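Local coordinates for protein 5-formyl-3-hydroxy-2-methylpyridine 4-carboxylate 5-dehydrogenase (PDB 4OM8) that oxidises an aldehyde intermediate of vitamin B6 degradation with NAD+ to the dicarboxylate, and can also reduce it with NADH to 4-pyridoxate, at residues M17-A22 with S43-A48; I148-G153 with A162-L167. All coordinates share one frame; numbering follows the deposited sequence.

Contact 1: residues M17-A22 with S43-A48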
ATOM      1  N   MET A  17      21.387  -5.859   6.148  1.00 12.66           N
ATOM      2  CA  MET A  17      21.618  -4.783   7.101  1.00  9.61           C
ATOM      3  C   MET A  17      23.114  -4.454   7.186  1.00  9.95           C
ATOM      4  O   MET A  17      23.521  -3.279   7.147  1.00 11.53           O
ATOM      5  CB  MET A  17      21.089  -5.180   8.474  1.00 13.33           C
ATOM      6  CG  MET A  17      21.137  -4.053   9.476  1.00 11.52           C
ATOM      7  SD  MET A  17      20.749  -4.606  11.154  1.00 12.63           S
ATOM      8  CE  MET A  17      19.042  -5.132  10.960  1.00 12.71           C
ATOM      9  N   ALA A  18      23.923  -5.504   7.307  1.00 10.93           N
ATOM     10  CA  ALA A  18      25.373  -5.332   7.397  1.00  9.66           C
ATOM     11  C   ALA A  18      25.918  -4.683   6.129  1.00  9.86           C
ATOM     12  O   ALA A  18      26.680  -3.710   6.189  1.00 10.84           O
ATOM     13  CB  ALA A  18      26.058  -6.680   7.646  1.00 11.85           C
ATOM     14  N   ALA A  19      25.514  -5.206   4.982  1.00 10.87           N
ATOM     15  CA  ALA A  19      25.969  -4.654   3.711  1.00 11.20           C
ATOM     16  C   ALA A  19      25.580  -3.178   3.569  1.00 11.14           C
ATOM     17  O   ALA A  19      26.385  -2.356   3.137  1.00 11.59           O
ATOM     18  CB  ALA A  19      25.407  -5.464   2.562  1.00 11.69           C
ATOM     19  N   ARG A  20      24.348  -2.839   3.951  1.00  9.49           N
ATOM     20  CA  ARG A  20      23.865  -1.483   3.735  1.00 10.07           C
ATOM     21  C   ARG A  20      24.579  -0.504   4.644  1.00 10.90           C
ATOM     22  O   ARG A  20      24.887   0.616   4.236  1.00 10.91           O
ATOM     23  CB  ARG A  20      22.352  -1.386   3.965  1.00 10.54           C
ATOM     24  CG  ARG A  20      21.798   0.019   3.733  1.00 10.36           C
ATOM     25  CD  ARG A  20      22.067   0.443   2.307  1.00 10.04           C
ATOM     26  NE  ARG A  20      21.644   1.807   1.992  1.00 10.90           N
ATOM     27  CZ  ARG A  20      22.406   2.883   2.165  1.00 11.24           C
ATOM     28  NH1 ARG A  20      23.628   2.768   2.687  1.00 11.52           N
ATOM     29  NH2 ARG A  20      21.950   4.080   1.812  1.00 10.85           N
ATOM     30  N   LEU A  21      24.818  -0.915   5.888  1.00 10.67           N
ATOM     31  CA  LEU A  21      25.542  -0.059   6.811  1.00  9.62           C
ATOM     32  C   LEU A  21      26.989   0.142   6.364  1.00 10.43           C
ATOM     33  O   LEU A  21      27.502   1.258   6.413  1.00 12.95           O
ATOM     34  CB  LEU A  21      25.498  -0.650   8.222  1.00 10.62           C
ATOM     35  CG  LEU A  21      24.105  -0.594   8.861  1.00 10.52           C
ATOM     36  CD1 LEU A  21      24.071  -1.444  10.134  1.00 10.42           C
ATOM     37  CD2 LEU A  21      23.716   0.847   9.188  1.00 13.41           C
ATOM     38  N   ALA A  22      27.643  -0.922   5.917  1.00 10.74           N
ATOM     39  CA  ALA A  22      29.014  -0.783   5.437  1.00  9.83           C
ATOM     40  C   ALA A  22      29.093   0.111   4.210  1.00 12.45           C
ATOM     41  O   ALA A  22      30.060   0.851   4.036  1.00 13.80           O
ATOM     42  CB  ALA A  22      29.605  -2.138   5.127  1.00 10.74           C
ATOM     43  N   SER A  43      26.586 -16.016   1.515  1.00 26.58           N
ATOM     44  CA  SER A  43      25.943 -15.961   0.210  1.00 28.24           C
ATOM     45  C   SER A  43      24.904 -14.840   0.173  1.00 27.58           C
ATOM     46  O   SER A  43      24.734 -14.172  -0.845  1.00 28.22           O
ATOM     47  CB  SER A  43      25.294 -17.306  -0.136  1.00 43.99           C
ATOM     48  OG  SER A  43      24.718 -17.917   1.007  1.00 44.74           O
ATOM     49  N   MET A  44      24.208 -14.632   1.285  1.00 26.54           N
ATOM     50  CA  MET A  44      23.229 -13.560   1.346  1.00 17.42           C
ATOM     51  C   MET A  44      23.910 -12.197   1.224  1.00 24.43           C
ATOM     52  O   MET A  44      23.363 -11.278   0.616  1.00 25.82           O
ATOM     53  CB  MET A  44      22.425 -13.642   2.638  0.77 17.34           C
ATOM     54  CG  MET A  44      21.572 -14.895   2.744  1.00 20.30           C
ATOM     55  SD  MET A  44      20.915 -15.108   4.403  0.56 21.99           S
ATOM     56  CE  MET A  44      19.652 -13.840   4.430  1.00 29.46           C
ATOM     57  N   LEU A  45      25.113 -12.082   1.789  1.00 22.19           N
ATOM     58  CA  LEU A  45      25.881 -10.834   1.749  1.00 19.36           C
ATOM     59  C   LEU A  45      26.344 -10.441   0.331  1.00 22.14           C
ATOM     60  O   LEU A  45      26.257  -9.272  -0.062  1.00 20.09           O
ATOM     61  CB  LEU A  45      27.095 -10.940   2.684  1.00 18.42           C
ATOM     62  CG  LEU A  45      27.987  -9.704   2.770  1.00 18.61           C
ATOM     63  CD1 LEU A  45      27.192  -8.540   3.339  1.00 21.03           C
ATOM     64  CD2 LEU A  45      29.192  -9.999   3.637  1.00 19.87           C
ATOM     65  N   SER A  46      26.834 -11.407  -0.442  1.00 23.76           N
ATOM     66  CA  SER A  46      27.344 -11.116  -1.782  1.00 18.18           C
ATOM     67  C   SER A  46      26.229 -10.677  -2.739  1.00 13.71           C
ATOM     68  O   SER A  46      26.415  -9.773  -3.556  1.00 21.70           O
ATOM     69  CB  SER A  46      28.079 -12.333  -2.348  1.00 26.60           C
ATOM     70  OG  SER A  46      27.245 -13.476  -2.349  1.00 27.68           O
ATOM     71  N   VAL A  47      25.070 -11.311  -2.607  1.00 20.01           N
ATOM     72  CA  VAL A  47      23.911 -10.928  -3.394  1.00 19.64           C
ATOM     73  C   VAL A  47      23.486  -9.515  -3.004  1.00 18.44           C
ATOM     74  O   VAL A  47      23.174  -8.686  -3.863  1.00 18.37           O
ATOM     75  CB  VAL A  47      22.753 -11.915  -3.200  1.00 20.90           C
ATOM     76  CG1 VAL A  47      21.506 -11.428  -3.942  1.00 21.14           C
ATOM     77  CG2 VAL A  47      23.159 -13.291  -3.707  1.00 26.05           C
ATOM     78  N   ALA A  48      23.522  -9.225  -1.708  1.00 17.63           N
ATOM     79  CA  ALA A  48      23.115  -7.909  -1.228  1.00 13.61           C
ATOM     80  C   ALA A  48      24.023  -6.795  -1.757  1.00 13.13           C
ATOM     81  O   ALA A  48      23.543  -5.711  -2.093  1.00 14.15           O
ATOM     82  CB  ALA A  48      23.084  -7.895   0.306  1.00 15.29           C
TER
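Ala-19 of helix 14-23 presses its methyl into the side of helix 35-54, where it meets one branch of Leu-45 and the methyl of Ala-48. The tighter approach is Ala-19 CB to Leu-45 CD1, at 3.6 Å; Ala-19 CB to Ala-48 CB is 4.0 Å. Seen from Ala-19 CB the two partners lie nearly at right angles to each other, so the methyl sits against the step between two residues one helical turn apart. Leu-45 leaves its backbone pointing neither at the neighbouring helix nor away from it. With CG anti to the backbone N (chi1 -179°), the leucine swings its CD1 branch across to Ala-19, and this same methyl comes within 4.1 Å of the backbone Ala-19 N. The CD2 branch stays farther from Ala-19. Ala-48, by contrast, points its methyl toward helix 14-23.

With only a methyl on Ala-19, the backbones come close: Ala-19 CA is 6.5 Å from Leu-45 CA. Farther along helix 35-54, Glu-49 and Leu-52 continue the cover over Ala-19. On the sheet side, Leu-45 also touches Val-67 and Phe-69 of strand 66-70, while Ala-18 and Ala-22 touch Val-67, so strand and helices close on one another. Helix 14-23 is the first helix of the Rossmann fold; Gly-9, Gly-11 and Gly-14, ahead of and at its start, fit the GxGxxG pattern of such folds. Helix 35-54 follows the second strand.

The touching groups are purely hydrocarbon: what joins the two segments is close fit and exclusion of water, with no directional polar bond to fix their rotation, and alanine on both sides permits the short spacing between the NAD-binding domain's first two helices.

Contact 2: residues I148-G153 with A162-L167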
ATOM      1  N   ILE A 148      13.459   3.277   8.015  1.00  9.27           N
ATOM      2  CA  ILE A 148      13.719   2.665   9.313  1.00  8.00           C
ATOM      3  C   ILE A 148      13.002   3.436  10.399  1.00  8.84           C
ATOM      4  O   ILE A 148      13.085   4.664  10.438  1.00 10.92           O
ATOM      5  CB  ILE A 148      15.244   2.641   9.615  1.00  8.17           C
ATOM      6  CG1 ILE A 148      15.982   1.816   8.556  1.00  9.81           C
ATOM      7  CG2 ILE A 148      15.511   2.066  10.992  1.00 10.58           C
ATOM      8  CD1 ILE A 148      17.505   1.979   8.599  1.00 12.01           C
ATOM      9  N   GLU A 149      12.293   2.716  11.271  1.00  7.86           N
ATOM     10  CA  GLU A 149      11.638   3.338  12.422  1.00  9.07           C
ATOM     11  C   GLU A 149      12.597   3.459  13.602  1.00  9.21           C
ATOM     12  O   GLU A 149      13.319   2.511  13.912  1.00 10.38           O
ATOM     13  CB  GLU A 149      10.416   2.530  12.854  1.00  9.72           C
ATOM     14  CG  GLU A 149       9.284   2.490  11.817  1.00  8.74           C
ATOM     15  CD  GLU A 149       8.157   1.613  12.285  1.00 10.04           C
ATOM     16  OE1 GLU A 149       8.382   0.393  12.415  1.00 11.49           O
ATOM     17  OE2 GLU A 149       7.061   2.152  12.529  1.00  9.55           O
ATOM     18  N   VAL A 150      12.583   4.611  14.263  1.00  8.72           N
ATOM     19  CA  VAL A 150      13.389   4.835  15.463  1.00 11.21           C
ATOM     20  C   VAL A 150      12.435   5.041  16.636  1.00  8.54           C
ATOM     21  O   VAL A 150      11.610   5.964  16.600  1.00 11.28           O
ATOM     22  CB  VAL A 150      14.309   6.053  15.296  1.00  9.21           C
ATOM     23  CG1 VAL A 150      15.221   6.177  16.506  1.00 11.02           C
ATOM     24  CG2 VAL A 150      15.149   5.916  14.020  1.00 11.29           C
ATOM     25  N   ILE A 151      12.509   4.174  17.644  1.00  9.30           N
ATOM     26  CA  ILE A 151      11.514   4.176  18.718  1.00 10.50           C
ATOM     27  C   ILE A 151      12.093   4.242  20.120  1.00 11.13           C
ATOM     28  O   ILE A 151      12.707   3.293  20.597  1.00 10.54           O
ATOM     29  CB  ILE A 151      10.615   2.924  18.660  1.00 10.35           C
ATOM     30  CG1 ILE A 151      10.170   2.633  17.220  1.00  9.38           C
ATOM     31  CG2 ILE A 151       9.413   3.088  19.592  1.00 13.47           C
ATOM     32  CD1 ILE A 151      10.942   1.496  16.533  1.00  9.84           C
ATOM     33  N   ALA A 152      11.828   5.342  20.812  1.00  9.67           N
ATOM     34  CA  ALA A 152      12.203   5.420  22.213  1.00 10.92           C
ATOM     35  C   ALA A 152      11.320   4.557  23.100  1.00 10.77           C
ATOM     36  O   ALA A 152      10.094   4.528  22.952  1.00 11.08           O
ATOM     37  CB  ALA A 152      12.139   6.853  22.682  1.00 12.28           C
ATOM     38  N   GLY A 153      11.939   3.858  24.048  1.00 11.16           N
ATOM     39  CA  GLY A 153      11.195   3.305  25.167  1.00 11.82           C
ATOM     40  C   GLY A 153      11.018   4.389  26.222  1.00 13.52           C
ATOM     41  O   GLY A 153      11.521   5.501  26.062  1.00 13.34           O
ATOM     42  N   ALA A 162      17.787  10.925  18.608  1.00 13.10           N
ATOM     43  CA  ALA A 162      18.330  11.852  17.622  1.00 13.33           C
ATOM     44  C   ALA A 162      19.594  11.298  16.960  1.00 12.02           C
ATOM     45  O   ALA A 162      19.766  11.432  15.760  1.00 14.02           O
ATOM     46  CB  ALA A 162      18.612  13.191  18.259  1.00 14.79           C
ATOM     47  N   THR A 163      20.454  10.651  17.739  1.00 12.16           N
ATOM     48  CA  THR A 163      21.707  10.124  17.196  1.00 11.85           C
ATOM     49  C   THR A 163      21.461   9.025  16.158  1.00 13.22           C
ATOM     50  O   THR A 163      22.113   8.992  15.119  1.00 11.75           O
ATOM     51  CB  THR A 163      22.611   9.580  18.314  1.00 14.28           C
ATOM     52  OG1 THR A 163      22.976  10.653  19.195  1.00 13.98           O
ATOM     53  CG2 THR A 163      23.888   8.960  17.726  1.00 12.30           C
ATOM     54  N   ILE A 164      20.518   8.127  16.436  1.00 12.02           N
ATOM     55  CA  ILE A 164      20.200   7.070  15.475  1.00 11.14           C
ATOM     56  C   ILE A 164      19.454   7.636  14.255  1.00 10.62           C
ATOM     57  O   ILE A 164      19.730   7.241  13.121  1.00 10.05           O
ATOM     58  CB  ILE A 164      19.394   5.947  16.160  1.00 10.56           C
ATOM     59  CG1 ILE A 164      20.270   5.262  17.213  1.00 14.27           C
ATOM     60  CG2 ILE A 164      18.851   4.942  15.145  1.00 13.42           C
ATOM     61  CD1 ILE A 164      21.565   4.668  16.663  1.00 13.76           C
ATOM     62  N   ARG A 165      18.529   8.574  14.469  1.00 12.58           N
ATOM     63  CA  ARG A 165      17.892   9.277  13.346  1.00 10.61           C
ATOM     64  C   ARG A 165      18.953   9.868  12.436  1.00 12.21           C
ATOM     65  O   ARG A 165      18.903   9.714  11.226  1.00 10.98           O
ATOM     66  CB  ARG A 165      16.962  10.388  13.842  1.00 13.56           C
ATOM     67  CG  ARG A 165      16.464  11.320  12.738  1.00 13.45           C
ATOM     68  CD  ARG A 165      15.493  12.367  13.270  1.00 15.57           C
ATOM     69  NE  ARG A 165      15.056  13.281  12.210  1.00 18.66           N
ATOM     70  CZ  ARG A 165      15.705  14.392  11.860  1.00 19.93           C
ATOM     71  NH1 ARG A 165      16.817  14.753  12.492  1.00 19.77           N
ATOM     72  NH2 ARG A 165      15.229  15.159  10.885  1.00 23.72           N
ATOM     73  N   ASP A 166      19.931  10.527  13.050  1.00 11.61           N
ATOM     74  CA  ASP A 166      21.006  11.191  12.316  1.00 12.47           C
ATOM     75  C   ASP A 166      21.890  10.206  11.556  1.00 12.11           C
ATOM     76  O   ASP A 166      22.258  10.449  10.411  1.00 12.53           O
ATOM     77  CB  ASP A 166      21.857  12.017  13.288  1.00 11.38           C
ATOM     78  CG  ASP A 166      22.886  12.851  12.581  1.00 14.07           C
ATOM     79  OD1 ASP A 166      22.493  13.658  11.716  1.00 14.62           O
ATOM     80  OD2 ASP A 166      24.084  12.689  12.898  1.00 16.27           O
ATOM     81  N   LEU A 167      22.217   9.084  12.194  1.00 11.95           N
ATOM     82  CA  LEU A 167      23.018   8.050  11.540  1.00 11.87           C
ATOM     83  C   LEU A 167      22.333   7.557  10.267  1.00 12.52           C
ATOM     84  O   LEU A 167      22.946   7.433   9.212  1.00 11.25           O
ATOM     85  CB  LEU A 167      23.253   6.876  12.500  1.00 11.65           C
ATOM     86  CG  LEU A 167      23.941   5.656  11.887  1.00 13.33           C
ATOM     87  CD1 LEU A 167      25.393   5.991  11.493  0.93 13.81           C
ATOM     88  CD2 LEU A 167      23.880   4.439  12.814  1.00 16.22           C
TER
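Glu-149 OE2, one residue before the Val-150 that packs against Ile-164, is gripped by two backbone amides, Val-186 N and Glu-187 N. Its other oxygen, OE1, is hydrogen-bonded to His-137 ND1. The carboxylate is thereby held at both oxygens and probably helps position a histidine thought important for catalysis, consistent with the His-Glu pair of 3-hydroxyacyl-CoA dehydrogenases. Glu-149 also packs on Cys-215 of the second subunit.

Alternation along strand 147-151 sends Val-150 the other way, toward helix 158-170. Both its methyls meet the CG2 branch of Ile-164: Val-150 CG2 lies 4.0 Å from Ile-164 CG2, and Val-150 CG1 lies 4.1 Å from the same methyl. Val-150 CG1 also comes to 4.2 Å from Ile-164 CB, so the isoleucine offers its branch point as well as its methyl. The two side chains cross at a slant, neither lying along the other. At Ile-164 CG1 is anti to the carbonyl carbon (chi1 -65°), which carries the longer arm away from the strand and leaves CG2 to make the contact. At the next residue, Val-150 CG2 passes 4.3 Å from Arg-165 N, while the guanidinium group of Arg-165 leads outward.

Val-161 and Ile-168 of the same helix add to the cover over Val-150, and Val-134 of strand 133-137 touches both Val-150 and Ile-164. Strand 174-178 hydrogen-bonds to Val-150 through Val-176 and Val-178, completing the beta-alpha-beta unit whose connecting helix is 158-170.

One short strand thus shows two chemistries: a branched aliphatic face that packs on the helix, between these segments, through van der Waals contact, and a carboxylate anchored at OE2 by two amides, whose OE1 bond probably helps orient His-137.

Both contacts belong to the NAD-binding domain: contact 1 joins two helices from the early part of the Rossmann fold, contact 2 a strand and helix from its far end. Their centres are 21 Å apart, and the nearest atoms, about 5 Å apart, do not touch. Trp-138 bridges them, packing on Met-17 and on Ile-148, and Arg-20 NH2 hydrogen-bonds to Ile-171 O, just beyond helix 158-170. Neither contact reaches the cofactor: the side chains of Ala-48 and Val-150 are each about 13 Å from NAD. In contact 2 the side chain of Val-150 is about 8 Å from that of His-137, a residue thought important for catalysis.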